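Local coordinates for CBS domain-containing protein CBSX2, chloroplastic (PDB 4GQY) that binds adenosine monophosphate through a pair of CBS domains and probably regulates chloroplast thioredoxins, at residues P21-D26 against K98-L103; K36-P41 against V53-L58; L109-S114 against L132-A137. One frame throughout, in Å; residues are numbered along the deposited sequence.

Interaction 1 of 3, residues P21-D26 against K98-L103; sequences PSTSVD and KVVGDL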
# COMPACT_ATOMS: atom_id res chain seq x y z
N PRO A 21 -0.64 -24.89 -6.17
CA PRO A 21 -0.55 -24.94 -4.72
C PRO A 21 0.13 -26.22 -4.24
O PRO A 21 0.79 -26.21 -3.18
CB PRO A 21 -2.02 -24.93 -4.28
CG PRO A 21 -2.69 -24.13 -5.33
CD PRO A 21 -1.99 -24.50 -6.62
N SER A 22 -0.02 -27.30 -5.02
CA SER A 22 0.46 -28.62 -4.62
C SER A 22 1.91 -28.84 -5.01
O SER A 22 2.53 -29.84 -4.62
CB SER A 22 -0.43 -29.73 -5.21
OG SER A 22 -0.19 -29.92 -6.60
N THR A 23 2.44 -27.91 -5.80
CA THR A 23 3.87 -27.90 -6.10
C THR A 23 4.64 -27.86 -4.79
O THR A 23 4.28 -27.12 -3.87
CB THR A 23 4.24 -26.68 -6.92
OG1 THR A 23 3.41 -26.64 -8.09
CG2 THR A 23 5.69 -26.74 -7.32
N SER A 24 5.69 -28.66 -4.67
CA SER A 24 6.44 -28.69 -3.43
C SER A 24 7.35 -27.48 -3.38
O SER A 24 7.73 -26.94 -4.42
CB SER A 24 7.31 -29.95 -3.36
OG SER A 24 8.32 -29.89 -4.34
N VAL A 25 7.70 -27.06 -2.17
CA VAL A 25 8.59 -25.93 -2.00
C VAL A 25 9.93 -26.16 -2.70
O VAL A 25 10.49 -25.24 -3.29
CB VAL A 25 8.82 -25.59 -0.52
CG1 VAL A 25 9.93 -24.55 -0.38
CG2 VAL A 25 7.52 -25.09 0.12
N ASP A 26 10.43 -27.39 -2.64
CA ASP A 26 11.72 -27.70 -3.25
C ASP A 26 11.65 -27.46 -4.74
O ASP A 26 12.51 -26.79 -5.32
CB ASP A 26 12.11 -29.15 -2.97
CG ASP A 26 12.45 -29.38 -1.51
OD1 ASP A 26 13.08 -28.49 -0.91
OD2 ASP A 26 12.08 -30.44 -0.96
N LYS A 98 5.63 -27.14 3.07
CA LYS A 98 6.16 -28.18 2.20
C LYS A 98 5.68 -27.94 0.77
O LYS A 98 6.35 -28.35 -0.20
CB LYS A 98 5.68 -29.55 2.68
CG LYS A 98 5.93 -29.82 4.15
CD LYS A 98 7.40 -30.11 4.42
CE LYS A 98 7.84 -31.39 3.70
NZ LYS A 98 9.23 -31.80 4.06
N VAL A 99 4.53 -27.29 0.63
CA VAL A 99 4.04 -26.95 -0.71
C VAL A 99 3.83 -25.45 -0.88
O VAL A 99 3.72 -24.71 0.12
CB VAL A 99 2.74 -27.71 -1.04
CG1 VAL A 99 2.98 -29.21 -0.96
CG2 VAL A 99 1.60 -27.26 -0.09
N VAL A 100 3.77 -25.01 -2.14
CA VAL A 100 3.58 -23.60 -2.48
C VAL A 100 2.34 -23.03 -1.79
O VAL A 100 2.35 -21.89 -1.34
CB VAL A 100 3.46 -23.39 -4.00
CG1 VAL A 100 3.08 -21.93 -4.34
CG2 VAL A 100 4.75 -23.75 -4.70
N GLY A 101 1.29 -23.83 -1.70
CA GLY A 101 0.09 -23.45 -0.98
C GLY A 101 0.38 -22.95 0.43
O GLY A 101 -0.31 -22.04 0.92
N ASP A 102 1.39 -23.51 1.10
CA ASP A 102 1.72 -23.06 2.44
C ASP A 102 2.40 -21.69 2.46
O ASP A 102 2.42 -21.04 3.50
CB ASP A 102 2.66 -24.04 3.14
CG ASP A 102 2.04 -25.39 3.37
OD1 ASP A 102 0.82 -25.46 3.64
OD2 ASP A 102 2.79 -26.39 3.28
N LEU A 103 3.00 -21.29 1.34
CA LEU A 103 3.83 -20.08 1.32
C LEU A 103 3.22 -18.91 0.55
O LEU A 103 3.50 -17.76 0.86
CB LEU A 103 5.23 -20.38 0.77
CG LEU A 103 6.26 -20.84 1.81
CD1 LEU A 103 5.96 -22.22 2.32
CD2 LEU A 103 7.67 -20.80 1.24
O HOH W 1 9.54 -29.33 -0.35
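V25 and L103 meet through methyl groups, CG2 of V25 standing 3.9 Å from CD1 of L103, and the same V25 branch also covers the carbonyl of K98. It can do both because CG2 lies beside its own backbone N, with CG1 anti to that N (chi1 171°). V100 has the same setting: its CG2 runs alongside T23 and reaches CB of T23 at 3.7 Å, while T23 turns OG1 back to the backbone N of K20. The side chain of V99 straddles the opposing turn differently, its CB lying 3.3 Å from O of P21 and equally near O of T23.

Backbone bonds frame these groups. G101 N donates to P21 O, V100 N to T23 O, and V25 N to K98 O at 2.7 Å. D102 OD2 accepts from both K98 N and V99 N, which folds the carboxylate back over the start of the short helix 100-103, and OG of S24 caps helix 25-35 by bonding D27 N.

Three backbone hydrogen bonds thus fix how the start of helix 25-35 lies against 98-103, pairing polar atoms across the contact, while V25, V100 and L103 give it an apolar side.

Interaction 2 of 3, residues K36-P41 against V53-L58; sequences KVTGLP and VSDYDL. With AMP (adenosine monophosphate), chain E.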
# COMPACT_ATOMS: atom_id res chain seq x y z
N LYS A 36 16.04 -18.04 -12.96
CA LYS A 36 16.43 -16.68 -12.57
C LYS A 36 15.25 -15.71 -12.61
O LYS A 36 15.25 -14.75 -13.37
CB LYS A 36 17.60 -16.16 -13.43
CG LYS A 36 18.91 -16.92 -13.22
CD LYS A 36 20.09 -16.26 -13.94
CE LYS A 36 21.19 -17.29 -14.22
NZ LYS A 36 22.54 -16.81 -13.80
N VAL A 37 14.25 -15.97 -11.78
CA VAL A 37 13.18 -15.00 -11.61
C VAL A 37 12.95 -14.84 -10.13
O VAL A 37 13.40 -15.66 -9.33
CB VAL A 37 11.87 -15.44 -12.29
CG1 VAL A 37 12.10 -15.66 -13.80
CG2 VAL A 37 11.31 -16.69 -11.62
N THR A 38 12.24 -13.79 -9.78
CA THR A 38 12.14 -13.36 -8.39
C THR A 38 10.82 -13.81 -7.78
O THR A 38 10.60 -13.57 -6.59
CB THR A 38 12.22 -11.84 -8.32
OG1 THR A 38 11.24 -11.28 -9.20
CG2 THR A 38 13.59 -11.37 -8.74
N GLY A 39 9.96 -14.43 -8.59
CA GLY A 39 8.69 -14.94 -8.11
C GLY A 39 7.91 -15.73 -9.17
O GLY A 39 8.18 -15.64 -10.38
N LEU A 40 6.91 -16.48 -8.72
CA LEU A 40 6.14 -17.35 -9.59
C LEU A 40 4.66 -17.16 -9.41
O LEU A 40 4.15 -17.15 -8.28
CB LEU A 40 6.47 -18.81 -9.28
CG LEU A 40 7.93 -19.24 -9.32
CD1 LEU A 40 8.11 -20.63 -8.75
CD2 LEU A 40 8.44 -19.16 -10.74
N PRO A 41 3.95 -17.02 -10.54
CA PRO A 41 2.49 -17.08 -10.46
C PRO A 41 2.07 -18.49 -10.05
O PRO A 41 2.72 -19.46 -10.47
CB PRO A 41 2.05 -16.78 -11.89
CG PRO A 41 3.23 -17.07 -12.74
CD PRO A 41 4.42 -16.70 -11.89
N VAL A 53 3.74 -16.71 -5.37
CA VAL A 53 4.78 -17.01 -4.40
C VAL A 53 6.07 -16.30 -4.81
O VAL A 53 6.50 -16.38 -5.96
CB VAL A 53 4.97 -18.53 -4.18
CG1 VAL A 53 5.44 -19.22 -5.45
CG2 VAL A 53 5.93 -18.79 -3.03
N SER A 54 6.67 -15.58 -3.87
CA SER A 54 7.81 -14.73 -4.16
C SER A 54 9.05 -15.24 -3.43
O SER A 54 8.93 -15.98 -2.43
CB SER A 54 7.48 -13.28 -3.73
OG SER A 54 8.64 -12.51 -3.48
N ASP A 55 10.23 -14.88 -3.93
CA ASP A 55 11.45 -15.08 -3.14
C ASP A 55 11.28 -14.52 -1.71
O ASP A 55 11.78 -15.10 -0.73
CB ASP A 55 12.70 -14.50 -3.83
CG ASP A 55 12.56 -13.01 -4.22
OD1 ASP A 55 11.67 -12.29 -3.68
OD2 ASP A 55 13.36 -12.55 -5.09
N TYR A 56 10.52 -13.43 -1.60
CA TYR A 56 10.21 -12.87 -0.28
C TYR A 56 9.59 -13.92 0.61
O TYR A 56 9.98 -14.06 1.78
CB TYR A 56 9.25 -11.69 -0.36
CG TYR A 56 9.05 -11.03 1.00
CD1 TYR A 56 10.07 -10.26 1.57
CD2 TYR A 56 7.88 -11.21 1.73
CE1 TYR A 56 9.91 -9.68 2.81
CE2 TYR A 56 7.71 -10.63 2.97
CZ TYR A 56 8.73 -9.86 3.50
OH TYR A 56 8.56 -9.28 4.73
N ASP A 57 8.62 -14.64 0.06
CA ASP A 57 7.92 -15.70 0.79
C ASP A 57 8.86 -16.86 1.19
O ASP A 57 8.72 -17.42 2.27
CB ASP A 57 6.75 -16.21 -0.04
CG ASP A 57 5.79 -15.09 -0.44
OD1 ASP A 57 5.40 -14.32 0.47
OD2 ASP A 57 5.44 -14.97 -1.64
N LEU A 58 9.83 -17.20 0.33
CA LEU A 58 10.76 -18.28 0.67
C LEU A 58 11.73 -17.86 1.78
O LEU A 58 12.22 -18.71 2.53
CB LEU A 58 11.54 -18.74 -0.56
CG LEU A 58 10.71 -19.29 -1.73
CD1 LEU A 58 11.60 -19.63 -2.93
CD2 LEU A 58 9.95 -20.51 -1.29
P AMP E . 7.50 -9.06 -3.72
O1P AMP E . 8.54 -8.31 -2.89
O2P AMP E . 6.58 -8.16 -4.54
O3P AMP E . 8.10 -10.22 -4.48
O5' AMP E . 6.55 -9.78 -2.67
C5' AMP E . 6.31 -9.23 -1.39
C4' AMP E . 5.12 -9.88 -0.73
O4' AMP E . 3.91 -9.45 -1.40
C3' AMP E . 5.10 -11.41 -0.77
O3' AMP E . 4.41 -11.91 0.38
C2' AMP E . 4.25 -11.70 -2.00
O2' AMP E . 3.63 -12.97 -1.98
C1' AMP E . 3.23 -10.56 -1.96
N9 AMP E . 2.77 -10.15 -3.29
C8 AMP E . 3.60 -10.02 -4.36
N7 AMP E . 2.93 -9.61 -5.46
C5 AMP E . 1.64 -9.49 -5.11
C6 AMP E . 0.39 -9.12 -5.79
N6 AMP E . 0.41 -8.78 -7.10
N1 AMP E . -0.75 -9.11 -5.06
C2 AMP E . -0.79 -9.43 -3.76
N3 AMP E . 0.31 -9.80 -3.08
C4 AMP E . 1.53 -9.85 -3.69
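L40 and V53 pair across an antiparallel hairpin through two backbone bonds, L40 N to V53 O at 2.8 Å and V53 N to L40 O at 3.0 Å. A third bond runs from D55 N to T38 O just beyond the last pair of strand residues. Between them G39 and S54 form a non-hydrogen-bonded pair, in which CA of G39 lies 4.1 Å from CA of S54.

Apolar contact is modest: CB of L40 meets CG1 of V53 at 4.0 Å, on the face that L31 and L32 of helix 25-35 also cover. T38 and D55 lie side by side, their polar ends turned to other partners, OG1 of T38 to R131 and OD1 of D55 to R147 of a third subunit.

This is the strand-to-helix step of a CBS domain, where the hairpin's second strand gives way to helix 55-58. S54 and D57 form a capping box there: S54 OG accepts from Y56 N, and D57 OD2 takes S54 N at 2.6 Å.

The same cap supplies three of the polar contacts to AMP. With OG anti to its backbone N (chi1 157°), S54 donates to O3P at 2.6 Å. The D57 carboxylate receives both ribose hydroxyls, O3' on OD1 and O2' on OD2. Replacing D57 by an alanine is likely to leave both hydroxyls and the amide of S54 without this acceptor, and to cost K94 its salt-bridge partner here.

Interaction 3 of 3, residues L109-S114 against L132-A137; sequences LVVRDS and LPVVDA. With AMP (adenosine monophosphate), chain E.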
# COMPACT_ATOMS: atom_id res chain seq x y z
N LEU A 109 -3.31 -8.96 -6.06
CA LEU A 109 -3.78 -7.87 -6.90
C LEU A 109 -3.32 -8.15 -8.32
O LEU A 109 -2.19 -8.62 -8.54
CB LEU A 109 -3.19 -6.53 -6.45
CG LEU A 109 -3.60 -5.99 -5.08
CD1 LEU A 109 -3.09 -4.57 -4.88
CD2 LEU A 109 -5.11 -6.05 -4.91
N VAL A 110 -4.19 -7.85 -9.28
CA VAL A 110 -3.91 -8.14 -10.68
C VAL A 110 -4.38 -7.01 -11.58
O VAL A 110 -5.15 -6.14 -11.16
CB VAL A 110 -4.58 -9.45 -11.14
CG1 VAL A 110 -4.11 -10.62 -10.28
CG2 VAL A 110 -6.11 -9.32 -11.14
N VAL A 111 -3.88 -7.03 -12.82
CA VAL A 111 -4.32 -6.12 -13.87
C VAL A 111 -4.75 -6.89 -15.11
O VAL A 111 -4.51 -8.11 -15.22
CB VAL A 111 -3.21 -5.16 -14.30
CG1 VAL A 111 -2.85 -4.23 -13.14
CG2 VAL A 111 -1.99 -5.97 -14.78
N ARG A 112 -5.39 -6.17 -16.04
CA ARG A 112 -5.78 -6.72 -17.35
C ARG A 112 -4.71 -6.35 -18.37
O ARG A 112 -3.99 -5.36 -18.18
CB ARG A 112 -7.12 -6.09 -17.77
CG ARG A 112 -8.30 -6.41 -16.86
CD ARG A 112 -8.70 -7.88 -17.01
NE ARG A 112 -9.00 -8.15 -18.42
CZ ARG A 112 -10.20 -7.95 -18.97
NH1 ARG A 112 -11.20 -7.52 -18.21
NH2 ARG A 112 -10.41 -8.19 -20.27
N ASP A 113 -4.62 -7.10 -19.47
CA ASP A 113 -3.65 -6.78 -20.51
C ASP A 113 -3.95 -5.45 -21.21
O ASP A 113 -3.06 -4.84 -21.81
CB ASP A 113 -3.48 -7.92 -21.53
CG ASP A 113 -4.77 -8.28 -22.28
OD1 ASP A 113 -5.88 -7.83 -21.92
OD2 ASP A 113 -4.67 -9.06 -23.25
N SER A 114 -5.21 -5.01 -21.11
CA SER A 114 -5.66 -3.76 -21.71
C SER A 114 -5.66 -2.63 -20.70
O SER A 114 -6.05 -1.51 -21.02
CB SER A 114 -7.07 -3.92 -22.27
OG SER A 114 -7.92 -4.50 -21.29
N LEU A 132 2.89 -7.57 -11.11
CA LEU A 132 1.44 -7.70 -11.22
C LEU A 132 1.15 -8.83 -12.18
O LEU A 132 1.47 -8.74 -13.38
CB LEU A 132 0.83 -6.42 -11.76
CG LEU A 132 1.07 -5.31 -10.75
CD1 LEU A 132 0.72 -3.96 -11.33
CD2 LEU A 132 0.22 -5.65 -9.56
N PRO A 133 0.57 -9.90 -11.67
CA PRO A 133 0.11 -10.97 -12.56
C PRO A 133 -1.00 -10.38 -13.42
O PRO A 133 -1.76 -9.53 -12.96
CB PRO A 133 -0.44 -12.02 -11.60
CG PRO A 133 0.13 -11.68 -10.26
CD PRO A 133 0.21 -10.17 -10.27
N VAL A 134 -1.04 -10.77 -14.69
CA VAL A 134 -1.98 -10.24 -15.66
C VAL A 134 -2.93 -11.36 -16.02
O VAL A 134 -2.48 -12.43 -16.44
CB VAL A 134 -1.24 -9.81 -16.95
CG1 VAL A 134 -2.18 -8.98 -17.84
CG2 VAL A 134 -0.01 -9.00 -16.60
N VAL A 135 -4.24 -11.11 -15.86
CA VAL A 135 -5.27 -12.13 -16.09
C VAL A 135 -6.31 -11.67 -17.13
O VAL A 135 -6.45 -10.48 -17.39
CB VAL A 135 -6.04 -12.50 -14.79
CG1 VAL A 135 -5.10 -13.10 -13.75
CG2 VAL A 135 -6.73 -11.28 -14.24
N ASP A 136 -7.05 -12.61 -17.72
CA ASP A 136 -8.13 -12.21 -18.63
C ASP A 136 -9.41 -11.92 -17.83
O ASP A 136 -9.36 -11.86 -16.59
CB ASP A 136 -8.38 -13.27 -19.71
CG ASP A 136 -8.75 -14.63 -19.14
OD1 ASP A 136 -9.38 -14.70 -18.06
OD2 ASP A 136 -8.43 -15.65 -19.79
N ALA A 137 -10.54 -11.77 -18.53
CA ALA A 137 -11.83 -11.46 -17.89
C ALA A 137 -12.33 -12.57 -16.96
O ALA A 137 -13.13 -12.31 -16.05
CB ALA A 137 -12.90 -11.15 -18.95
P AMP E . 7.50 -9.06 -3.72
O1P AMP E . 8.54 -8.31 -2.89
O2P AMP E . 6.58 -8.16 -4.54
O3P AMP E . 8.10 -10.22 -4.48
O5' AMP E . 6.55 -9.78 -2.67
C5' AMP E . 6.31 -9.23 -1.39
C4' AMP E . 5.12 -9.88 -0.73
O4' AMP E . 3.91 -9.45 -1.40
C3' AMP E . 5.10 -11.41 -0.77
O3' AMP E . 4.41 -11.91 0.38
C2' AMP E . 4.25 -11.70 -2.00
O2' AMP E . 3.63 -12.97 -1.98
C1' AMP E . 3.23 -10.56 -1.96
N9 AMP E . 2.77 -10.15 -3.29
C8 AMP E . 3.60 -10.02 -4.36
N7 AMP E . 2.93 -9.61 -5.46
C5 AMP E . 1.64 -9.49 -5.11
C6 AMP E . 0.39 -9.12 -5.79
N6 AMP E . 0.41 -8.78 -7.10
N1 AMP E . -0.75 -9.11 -5.06
C2 AMP E . -0.79 -9.43 -3.76
N3 AMP E . 0.31 -9.80 -3.08
C4 AMP E . 1.53 -9.85 -3.69
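V111 crosses L132 at about a right angle, its CG1 4.0 Å from CD1 of the leucine, while its CG2 meets CG2 of V134 at 4.1 Å. L123 of helix 117-127 and V6 cover this side further. The two V111 methyls can serve different neighbours because CG1 is anti to the carbonyl carbon (chi1 -66°) and CG2 sits between that carbon and the backbone N. On the other side of the backbone, V110 sets CG2 against CG2 of V135 at 3.7 Å and CG1 over CB of P133, with L49 of the first CBS repeat lying against the same three residues. The V111 and V110 sides together make the tightly packed part of the contact. A single bridge joins V111 to V134: V111 N donates to P133 O, and V135 N to V111 O at 3.1 Å, so the loop meets the strand at one bridge and diverges from it.

The solvent side, around R112, is looser. The exposed chain of R112, bent at chi2 and chi3, folds back so that one face of its guanidinium lies over A137 N, 3.8 Å from the plane, and CD touches V135 O. No salt bridge forms with D136, whose OD1 instead takes the amides of D138 and K140.

At the opposite end, the polar contacts of L109 to the adenine come from its backbone: its N donates to N1 of AMP at 2.8 Å and its O accepts from N6. CD of P133 lies near the same amino group. Recognition by one donor and one acceptor is consistent with selection for an unprotonated N1 beside an exocyclic amine, as adenine offers.

Interaction 1 encloses interaction 2 along the chain and precedes interaction 3, and the nucleotide joins the last two. Interactions 1 and 2 touch directly: CD2 of L103 lies 3.4 Å from CD2 of L58, and CG1 of V100 lies 3.8 Å from CG1 of V53, so 98-103 packs against the strand and helix of 53-58. Interactions 2 and 3 have centres about 18 Å apart and do not touch; AMP spans them, its phosphate and ribose held by 53-58 and its adenine by 109-114. Interaction 1 binds no nucleotide, although the side chain of L103 is about 8 Å from AMP, and its centre lies about 23 Å from that of interaction 3, across the middle of the chain.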